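Local atomic coordinates of flower-specific defensin (Nicotiana alata, PDB entry 4CQK), a protein that defends the plant against fungi and caterpillar pests and, in this crystal, binds a short-chain phosphatidylinositol 4,5-bisphosphate in a cationic groove. Residues A[4-9]-A[38-43]; A[12-17]-A[32-37]. All blocks are in the same frame, centred on the assembly; numbering follows the deposited sequence.

Contact 1. Residues A[4-9]-A[38-43]; sequences KTESNT and LRRCLC. With PIO ([(2R)-2-octanoyloxy-3-[oxidanyl-[(1R,2R,3S,4R,5R,6S)-2,3,6-tris(oxidanyl)-4,5-diphosphonooxy-cyclohexyl]oxy-phosphoryl]oxy-propyl] octanoate), chain O; SO4 (sulfate ion), chain U.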
loop_
_atom_site.group_PDB
_atom_site.type_symbol
_atom_site.label_atom_id
_atom_site.label_comp_id
_atom_site.label_asym_id
_atom_site.label_seq_id
_atom_site.Cartn_x
_atom_site.Cartn_y
_atom_site.Cartn_z
ATOM N N LYS A 4 0.134 0.463 3.010
ATOM C CA LYS A 4 -0.096 -0.978 2.921
ATOM C C LYS A 4 1.009 -1.650 2.103
ATOM O O LYS A 4 1.520 -1.077 1.150
ATOM C CB LYS A 4 -1.464 -1.211 2.269
ATOM C CG LYS A 4 -1.848 -2.640 2.113
ATOM C CD LYS A 4 -3.361 -2.757 1.904
ATOM C CE LYS A 4 -3.836 -2.069 0.631
ATOM N NZ LYS A 4 -5.282 -1.716 0.777
ATOM N N THR A 5 1.363 -2.867 2.473
ATOM C CA THR A 5 2.379 -3.622 1.757
ATOM C C THR A 5 2.159 -5.112 2.009
ATOM O O THR A 5 1.335 -5.487 2.831
ATOM C CB THR A 5 3.819 -3.233 2.196
ATOM O OG1 THR A 5 4.767 -3.761 1.249
ATOM C CG2 THR A 5 4.148 -3.807 3.560
ATOM N N GLU A 6 2.887 -5.969 1.313
ATOM C CA GLU A 6 2.715 -7.413 1.523
ATOM C C GLU A 6 3.671 -7.934 2.608
ATOM O O GLU A 6 4.853 -7.622 2.602
ATOM C CB GLU A 6 2.978 -8.174 0.214
ATOM C CG GLU A 6 2.692 -9.679 0.330
ATOM C CD GLU A 6 2.832 -10.415 -1.006
ATOM O OE1 GLU A 6 3.379 -9.820 -1.954
ATOM O OE2 GLU A 6 2.396 -11.573 -1.082
ATOM N N SER A 7 3.130 -8.745 3.508
ATOM C CA SER A 7 3.894 -9.377 4.583
ATOM C C SER A 7 5.131 -10.118 4.060
ATOM O O SER A 7 5.032 -10.919 3.122
ATOM C CB SER A 7 3.012 -10.393 5.306
ATOM O OG SER A 7 3.756 -11.096 6.280
ATOM N N ASN A 8 6.271 -9.935 4.727
ATOM C CA ASN A 8 7.459 -10.699 4.368
ATOM C C ASN A 8 7.472 -12.099 4.978
ATOM O O ASN A 8 8.132 -12.988 4.453
ATOM C CB ASN A 8 8.729 -9.961 4.813
ATOM C CG ASN A 8 9.084 -8.808 3.899
ATOM O OD1 ASN A 8 8.621 -8.743 2.756
ATOM N ND2 ASN A 8 9.903 -7.875 4.401
ATOM N N THR A 9 6.759 -12.268 6.098
ATOM C CA THR A 9 6.922 -13.476 6.906
ATOM C C THR A 9 5.719 -14.407 6.901
ATOM O O THR A 9 5.869 -15.588 7.209
ATOM C CB THR A 9 7.287 -13.132 8.383
ATOM O OG1 THR A 9 6.162 -12.527 9.051
ATOM C CG2 THR A 9 8.514 -12.238 8.419
ATOM N N LEU A 38 -6.256 -12.584 -4.474
ATOM C CA LEU A 38 -5.005 -13.351 -4.546
ATOM C C LEU A 38 -4.640 -14.005 -3.211
ATOM O O LEU A 38 -3.748 -14.841 -3.168
ATOM C CB LEU A 38 -3.851 -12.467 -5.017
ATOM C CG LEU A 38 -4.027 -11.887 -6.424
ATOM C CD1 LEU A 38 -2.966 -10.859 -6.648
ATOM C CD2 LEU A 38 -3.969 -12.997 -7.489
ATOM N N ARG A 39 -5.317 -13.605 -2.128
ATOM C CA ARG A 39 -5.126 -14.219 -0.816
ATOM C C ARG A 39 -3.692 -14.052 -0.303
ATOM O O ARG A 39 -3.138 -14.949 0.364
ATOM C CB ARG A 39 -5.488 -15.725 -0.843
ATOM C CG ARG A 39 -6.851 -16.061 -1.448
ATOM C CD ARG A 39 -7.985 -15.114 -0.997
ATOM N NE ARG A 39 -8.191 -15.142 0.452
ATOM C CZ ARG A 39 -9.127 -14.442 1.087
ATOM N NH1 ARG A 39 -9.946 -13.641 0.404
ATOM N NH2 ARG A 39 -9.259 -14.552 2.404
ATOM N N ARG A 40 -3.096 -12.894 -0.592
ATOM C CA ARG A 40 -1.864 -12.468 0.044
ATOM C C ARG A 40 -2.173 -12.007 1.445
ATOM O O ARG A 40 -3.334 -11.718 1.755
ATOM C CB ARG A 40 -1.265 -11.299 -0.734
ATOM C CG ARG A 40 -0.930 -11.682 -2.183
ATOM C CD ARG A 40 -0.604 -10.424 -2.985
ATOM N NE ARG A 40 -1.809 -9.614 -3.197
ATOM C CZ ARG A 40 -1.793 -8.399 -3.729
ATOM N NH1 ARG A 40 -0.620 -7.861 -4.062
ATOM N NH2 ARG A 40 -2.934 -7.702 -3.890
ATOM N N CYS A 41 -1.154 -11.939 2.292
ATOM C CA CYS A 41 -1.286 -11.264 3.589
ATOM C C CYS A 41 -0.790 -9.835 3.420
ATOM O O CYS A 41 0.380 -9.633 3.123
ATOM C CB CYS A 41 -0.482 -12.015 4.668
ATOM S SG CYS A 41 -0.427 -11.174 6.275
ATOM N N LEU A 42 -1.682 -8.849 3.565
ATOM C CA LEU A 42 -1.310 -7.444 3.413
ATOM C C LEU A 42 -1.233 -6.790 4.791
ATOM O O LEU A 42 -2.139 -6.950 5.618
ATOM C CB LEU A 42 -2.358 -6.693 2.589
ATOM C CG LEU A 42 -2.656 -7.319 1.223
ATOM C CD1 LEU A 42 -3.729 -6.510 0.472
ATOM C CD2 LEU A 42 -1.396 -7.401 0.436
ATOM N N CYS A 43 -0.153 -6.058 5.053
ATOM C CA CYS A 43 0.022 -5.365 6.336
ATOM C C CYS A 43 -0.279 -3.881 6.171
ATOM O O CYS A 43 -0.037 -3.322 5.098
ATOM C CB CYS A 43 1.489 -5.481 6.781
ATOM S SG CYS A 43 2.043 -7.215 7.003
HETATM C C1 PIO O . -6.746 -6.198 -3.511
HETATM O O1 PIO O . -5.987 -7.389 -3.647
HETATM P P1 PIO O . -6.520 -8.587 -4.548
HETATM C C2 PIO O . -6.195 -5.110 -4.435
HETATM O O2 PIO O . -4.831 -4.883 -4.087
HETATM C C3 PIO O . -6.986 -3.830 -4.226
HETATM O O3 PIO O . -6.572 -2.821 -5.173
HETATM C C4 PIO O . -6.823 -3.346 -2.806
HETATM O O4 PIO O . -7.605 -2.168 -2.528
HETATM P P4 PIO O . -6.926 -0.711 -2.608
HETATM C C5 PIO O . -7.305 -4.435 -1.831
HETATM O O5 PIO O . -6.925 -3.984 -0.532
HETATM P P5 PIO O . -7.905 -4.084 0.732
HETATM C C6 PIO O . -6.638 -5.777 -2.056
HETATM O O6 PIO O . -7.340 -6.741 -1.261
HETATM O O11 PIO O . -8.012 -8.699 -4.461
HETATM O O12 PIO O . -5.652 -9.779 -4.265
HETATM O O13 PIO O . -6.123 -8.054 -6.025
HETATM C C1A PIO O . -4.634 -8.703 -10.562
HETATM O O1A PIO O . -5.041 -7.755 -11.212
HETATM C C1B PIO O . -7.181 -6.334 -10.194
HETATM O O1B PIO O . -6.704 -5.278 -9.870
HETATM C C1C PIO O . -5.171 -8.805 -6.802
HETATM C C2A PIO O . -4.422 -10.061 -11.185
HETATM C C2B PIO O . -7.748 -6.580 -11.572
HETATM C C2C PIO O . -5.493 -8.590 -8.274
HETATM O O2C PIO O . -4.367 -8.506 -9.141
HETATM C C3A PIO O . -5.549 -10.966 -10.715
HETATM C C3B PIO O . -9.230 -6.883 -11.505
HETATM C C3C PIO O . -6.096 -7.227 -8.256
HETATM O O3C PIO O . -7.145 -7.347 -9.189
HETATM O O41 PIO O . -5.725 -0.751 -1.701
HETATM O O42 PIO O . -7.994 0.245 -2.222
HETATM O O43 PIO O . -6.570 -0.579 -4.081
HETATM C C4A PIO O . -6.655 -10.946 -11.768
HETATM C C4B PIO O . -9.785 -7.025 -12.920
HETATM O O51 PIO O . -8.105 -5.568 0.983
HETATM O O52 PIO O . -9.213 -3.458 0.373
HETATM O O53 PIO O . -7.140 -3.457 1.862
HETATM C C5A PIO O . -8.037 -11.045 -11.139
HETATM C C5B PIO O . -9.690 -5.699 -13.660
HETATM C C6A PIO O . -9.121 -11.185 -12.204
HETATM C C6B PIO O . -9.947 -5.853 -15.155
HETATM C C7A PIO O . -8.531 -11.221 -13.611
HETATM C C7B PIO O . -11.375 -6.320 -15.407
HETATM C C8A PIO O . -9.076 -12.390 -14.407
HETATM C C8B PIO O . -12.145 -5.300 -16.219
HETATM S S SO4 U . 11.311 -3.947 4.490
HETATM O O1 SO4 U . 10.247 -3.231 3.798
HETATM O O2 SO4 U . 11.487 -5.254 3.857
HETATM O O3 SO4 U . 12.554 -3.190 4.398
HETATM O O4 SO4 U . 10.963 -4.131 5.896
HETATM O O HOH W 1 1.424 -12.822 1.150
HETATM O O HOH W 2 2.073 -8.874 -4.160
#

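Contact 2. Residues A[12-17]-A[32-37]; sequences GICITK and GHCSKI. With PIO ([(2R)-2-octanoyloxy-3-[oxidanyl-[(1R,2R,3S,4R,5R,6S)-2,3,6-tris(oxidanyl)-4,5-diphosphonooxy-cyclohexyl]oxy-phosphoryl]oxy-propyl] octanoate), chain O.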
loop_
_atom_site.group_PDB
_atom_site.type_symbol
_atom_site.label_atom_id
_atom_site.label_comp_id
_atom_site.label_asym_id
_atom_site.label_seq_id
_atom_site.Cartn_x
_atom_site.Cartn_y
_atom_site.Cartn_z
ATOM N N GLY A 12 2.006 -19.521 3.882
ATOM C CA GLY A 12 0.730 -20.100 3.497
ATOM C C GLY A 12 -0.224 -19.125 2.815
ATOM O O GLY A 12 0.020 -17.914 2.707
ATOM N N ILE A 13 -1.329 -19.678 2.326
ATOM C CA ILE A 13 -2.416 -18.884 1.730
ATOM C C ILE A 13 -3.184 -18.135 2.818
ATOM O O ILE A 13 -3.397 -18.668 3.919
ATOM C CB ILE A 13 -3.418 -19.827 1.028
ATOM C CG1 ILE A 13 -2.681 -20.789 0.094
ATOM C CG2 ILE A 13 -4.476 -19.035 0.295
ATOM C CD1 ILE A 13 -1.872 -20.099 -0.938
ATOM N N CYS A 14 -3.544 -16.883 2.556
ATOM C CA CYS A 14 -4.266 -16.106 3.568
ATOM C C CYS A 14 -5.736 -16.491 3.494
ATOM O O CYS A 14 -6.427 -16.172 2.505
ATOM C CB CYS A 14 -4.088 -14.597 3.345
ATOM S SG CYS A 14 -4.516 -13.620 4.856
ATOM N N ILE A 15 -6.219 -17.175 4.531
ATOM C CA ILE A 15 -7.611 -17.600 4.571
ATOM C C ILE A 15 -8.398 -16.710 5.534
ATOM O O ILE A 15 -9.404 -16.108 5.164
ATOM C CB ILE A 15 -7.718 -19.051 5.048
ATOM C CG1 ILE A 15 -6.848 -19.963 4.178
ATOM C CG2 ILE A 15 -9.164 -19.517 4.990
ATOM C CD1 ILE A 15 -7.331 -20.087 2.770
ATOM N N THR A 16 -7.928 -16.649 6.778
ATOM C CA THR A 16 -8.573 -15.840 7.799
ATOM C C THR A 16 -7.644 -14.711 8.252
ATOM O O THR A 16 -6.431 -14.786 8.105
ATOM C CB THR A 16 -8.937 -16.678 9.035
ATOM O OG1 THR A 16 -7.755 -17.264 9.595
ATOM C CG2 THR A 16 -9.934 -17.783 8.661
ATOM N N LYS A 17 -8.229 -13.668 8.812
ATOM C CA LYS A 17 -7.457 -12.479 9.123
ATOM C C LYS A 17 -6.489 -12.620 10.328
ATOM O O LYS A 17 -5.355 -12.198 10.211
ATOM C CB LYS A 17 -8.400 -11.290 9.336
ATOM C CG LYS A 17 -7.688 -10.098 9.983
ATOM C CD LYS A 17 -8.516 -8.835 10.005
ATOM C CE LYS A 17 -7.733 -7.717 10.690
ATOM N NZ LYS A 17 -8.408 -6.362 10.636
ATOM N N GLY A 32 -3.178 -6.399 9.752
ATOM C CA GLY A 32 -2.995 -7.048 8.463
ATOM C C GLY A 32 -4.244 -7.820 8.117
ATOM O O GLY A 32 -5.039 -8.153 8.998
ATOM N N HIS A 33 -4.436 -8.104 6.834
ATOM C CA HIS A 33 -5.591 -8.902 6.455
ATOM C C HIS A 33 -5.381 -9.492 5.064
ATOM O O HIS A 33 -4.382 -9.183 4.397
ATOM C CB HIS A 33 -6.840 -8.039 6.449
ATOM C CG HIS A 33 -6.793 -6.983 5.403
ATOM N ND1 HIS A 33 -6.153 -5.780 5.602
ATOM C CD2 HIS A 33 -7.209 -6.985 4.117
ATOM C CE1 HIS A 33 -6.224 -5.061 4.494
ATOM N NE2 HIS A 33 -6.852 -5.774 3.578
ATOM N N CYS A 34 -6.298 -10.356 4.632
ATOM C CA CYS A 34 -6.084 -11.074 3.369
ATOM C C CYS A 34 -6.457 -10.227 2.146
ATOM O O CYS A 34 -7.529 -9.583 2.125
ATOM C CB CYS A 34 -6.921 -12.346 3.327
ATOM S SG CYS A 34 -6.619 -13.443 4.755
ATOM N N SER A 35 -5.612 -10.245 1.114
ATOM C CA SER A 35 -6.005 -9.585 -0.140
ATOM C C SER A 35 -7.146 -10.411 -0.737
ATOM O O SER A 35 -7.159 -11.645 -0.600
ATOM C CB SER A 35 -4.806 -9.391 -1.098
ATOM O OG SER A 35 -4.522 -10.524 -1.898
ATOM N N LYS A 36 -8.130 -9.724 -1.338
ATOM C CA LYS A 36 -9.425 -10.364 -1.630
ATOM C C LYS A 36 -9.347 -11.535 -2.607
ATOM O O LYS A 36 -9.848 -12.633 -2.337
ATOM C CB LYS A 36 -10.440 -9.348 -2.149
ATOM C CG LYS A 36 -10.796 -8.254 -1.141
ATOM C CD LYS A 36 -11.816 -7.319 -1.797
ATOM C CE LYS A 36 -12.467 -6.400 -0.773
ATOM N NZ LYS A 36 -11.494 -5.381 -0.299
ATOM N N ILE A 37 -8.716 -11.311 -3.751
ATOM C CA ILE A 37 -8.670 -12.321 -4.786
ATOM C C ILE A 37 -7.428 -13.194 -4.680
ATOM O O ILE A 37 -7.542 -14.409 -4.751
ATOM C CB ILE A 37 -8.703 -11.646 -6.158
ATOM C CG1 ILE A 37 -10.029 -10.888 -6.312
ATOM C CG2 ILE A 37 -8.456 -12.643 -7.286
ATOM C CD1 ILE A 37 -10.137 -10.062 -7.571
HETATM C C1 PIO O . -6.746 -6.198 -3.511
HETATM O O1 PIO O . -5.987 -7.389 -3.647
HETATM P P1 PIO O . -6.520 -8.587 -4.548
HETATM C C2 PIO O . -6.195 -5.110 -4.435
HETATM O O2 PIO O . -4.831 -4.883 -4.087
HETATM C C3 PIO O . -6.986 -3.830 -4.226
HETATM O O3 PIO O . -6.572 -2.821 -5.173
HETATM C C4 PIO O . -6.823 -3.346 -2.806
HETATM O O4 PIO O . -7.605 -2.168 -2.528
HETATM P P4 PIO O . -6.926 -0.711 -2.608
HETATM C C5 PIO O . -7.305 -4.435 -1.831
HETATM O O5 PIO O . -6.925 -3.984 -0.532
HETATM P P5 PIO O . -7.905 -4.084 0.732
HETATM C C6 PIO O . -6.638 -5.777 -2.056
HETATM O O6 PIO O . -7.340 -6.741 -1.261
HETATM O O11 PIO O . -8.012 -8.699 -4.461
HETATM O O12 PIO O . -5.652 -9.779 -4.265
HETATM O O13 PIO O . -6.123 -8.054 -6.025
HETATM C C1A PIO O . -4.634 -8.703 -10.562
HETATM O O1A PIO O . -5.041 -7.755 -11.212
HETATM C C1B PIO O . -7.181 -6.334 -10.194
HETATM O O1B PIO O . -6.704 -5.278 -9.870
HETATM C C1C PIO O . -5.171 -8.805 -6.802
HETATM C C2A PIO O . -4.422 -10.061 -11.185
HETATM C C2B PIO O . -7.748 -6.580 -11.572
HETATM C C2C PIO O . -5.493 -8.590 -8.274
HETATM O O2C PIO O . -4.367 -8.506 -9.141
HETATM C C3A PIO O . -5.549 -10.966 -10.715
HETATM C C3B PIO O . -9.230 -6.883 -11.505
HETATM C C3C PIO O . -6.096 -7.227 -8.256
HETATM O O3C PIO O . -7.145 -7.347 -9.189
HETATM O O41 PIO O . -5.725 -0.751 -1.701
HETATM O O42 PIO O . -7.994 0.245 -2.222
HETATM O O43 PIO O . -6.570 -0.579 -4.081
HETATM C C4A PIO O . -6.655 -10.946 -11.768
HETATM C C4B PIO O . -9.785 -7.025 -12.920
HETATM O O51 PIO O . -8.105 -5.568 0.983
HETATM O O52 PIO O . -9.213 -3.458 0.373
HETATM O O53 PIO O . -7.140 -3.457 1.862
HETATM C C5A PIO O . -8.037 -11.045 -11.139
HETATM C C5B PIO O . -9.690 -5.699 -13.660
HETATM C C6A PIO O . -9.121 -11.185 -12.204
HETATM C C6B PIO O . -9.947 -5.853 -15.155
HETATM C C7A PIO O . -8.531 -11.221 -13.611
HETATM C C7B PIO O . -11.375 -6.320 -15.407
HETATM C C8A PIO O . -9.076 -12.390 -14.407
HETATM C C8B PIO O . -12.145 -5.300 -16.219
#

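Contact 1. Residues A[4-9]-A[38-43]
E6 and R40 present their flat groups nearly at right angles, the carboxylate and guanidinium planes 78° apart. On the guanidinium, L42 CD2 sits over the centre of one face, 4.2 Å above the plane, and L38 CD1 covers the opposite face nearer the rim; the lipid oxygen O1 and a water lie in plane at the edge. E6 closes edge strand 3-6 and R40 leads into the central strand 41-45 of the defensin cysteine-stabilised alpha-beta fold, in which C41 and C43 tie the sheet to helix 17-26 through C20 and C24. The charged ends of E6 and R40 do not meet directly. The extended chain of E6, with CG anti to the backbone N (chi1 -175°), lays OE2 against R40 CG at 3.5 Å, while one water joins OE1 to R40 NH1 and another joins OE2 to C41 N. The arginine's NH2 makes weak bonds to lipid O1 and O12 and a salt bridge to a second lipid, so a long, many-handed cation suits this place. K4 is another phosphate anchor: crossing L42 and bending at chi3, it brings NZ to O41 of the 4-phosphate (2.7 Å) and O53 of the 5-phosphate (2.8 Å). Between the strands, T5 and C43 exchange two backbone bonds, C43 N to T5 O being the shorter at 2.7 Å, and S7 N reaches C41 O almost straight, at 168°. Small S7 fits beside the disulfides, its OG bonded to E27, and its CB lies 3.7 Å from both C41 SG and C43 SG.

Contact 2. Residues A[12-17]-A[32-37]
C14 and C34 are joined by a disulfide whose chi3 is -69°, the sulfurs 2.1 Å apart. C14 swings its SG anti to its own backbone N, whereas C34 sets its sulfur beside the N; these unlike torsions bring the sulfurs together between an irregular loop and the end of strand 31-34. K17, fully extended, passes the oxygen end of the G32 carbonyl, its CE 3.2 Å from G32 O; that oxygen is buried without a polar partner, and the lysine's NZ goes on to a salt bridge with D31. Its methylenes pack obliquely on H33, CD 4.0 Å from H33 CB. G32, H33 and C34 form the Gly-X-Cys of the gamma-core common to disulfide-rich antimicrobial peptides, and this strand, with the turn after it, holds the lipid head group. With CG between the backbone N and the carbonyl carbon (chi1 65°), H33 turns its imidazole to the 5-phosphate: NE2 gives O51 a bond of 2.9 Å at 151° and O53 a weak one. A short hydroxyl side chain, S35 keeps OG beside the backbone, where it donates to O12 at 2.7 Å and accepts from R40 N. Successive amides add to it: K36 N to the inositol oxygen O6, I37 N to O11 at 2.8 Å.

Contact 2 is nested along the chain inside the loop closed by contact 1, and their centres lie 8 Å apart. They share the antiparallel three-stranded sheet: contact 1 pairs strand 3-6 with the central strand 41-45, and contact 2 fastens strand 31-34, on the other side of that central strand, to the loop before helix 17-26. Strands 31-34 and 41-45 follow each other, probably linked by hydrogen bonds from H33 N to L42 O and from S35 N to R40 O. Residues of both contacts hold the same lipid, and R40 of the second subunit adds another bond, so disulfide-braced strands and their connecting turn form a phosphoinositide grip that reaches across the dimer.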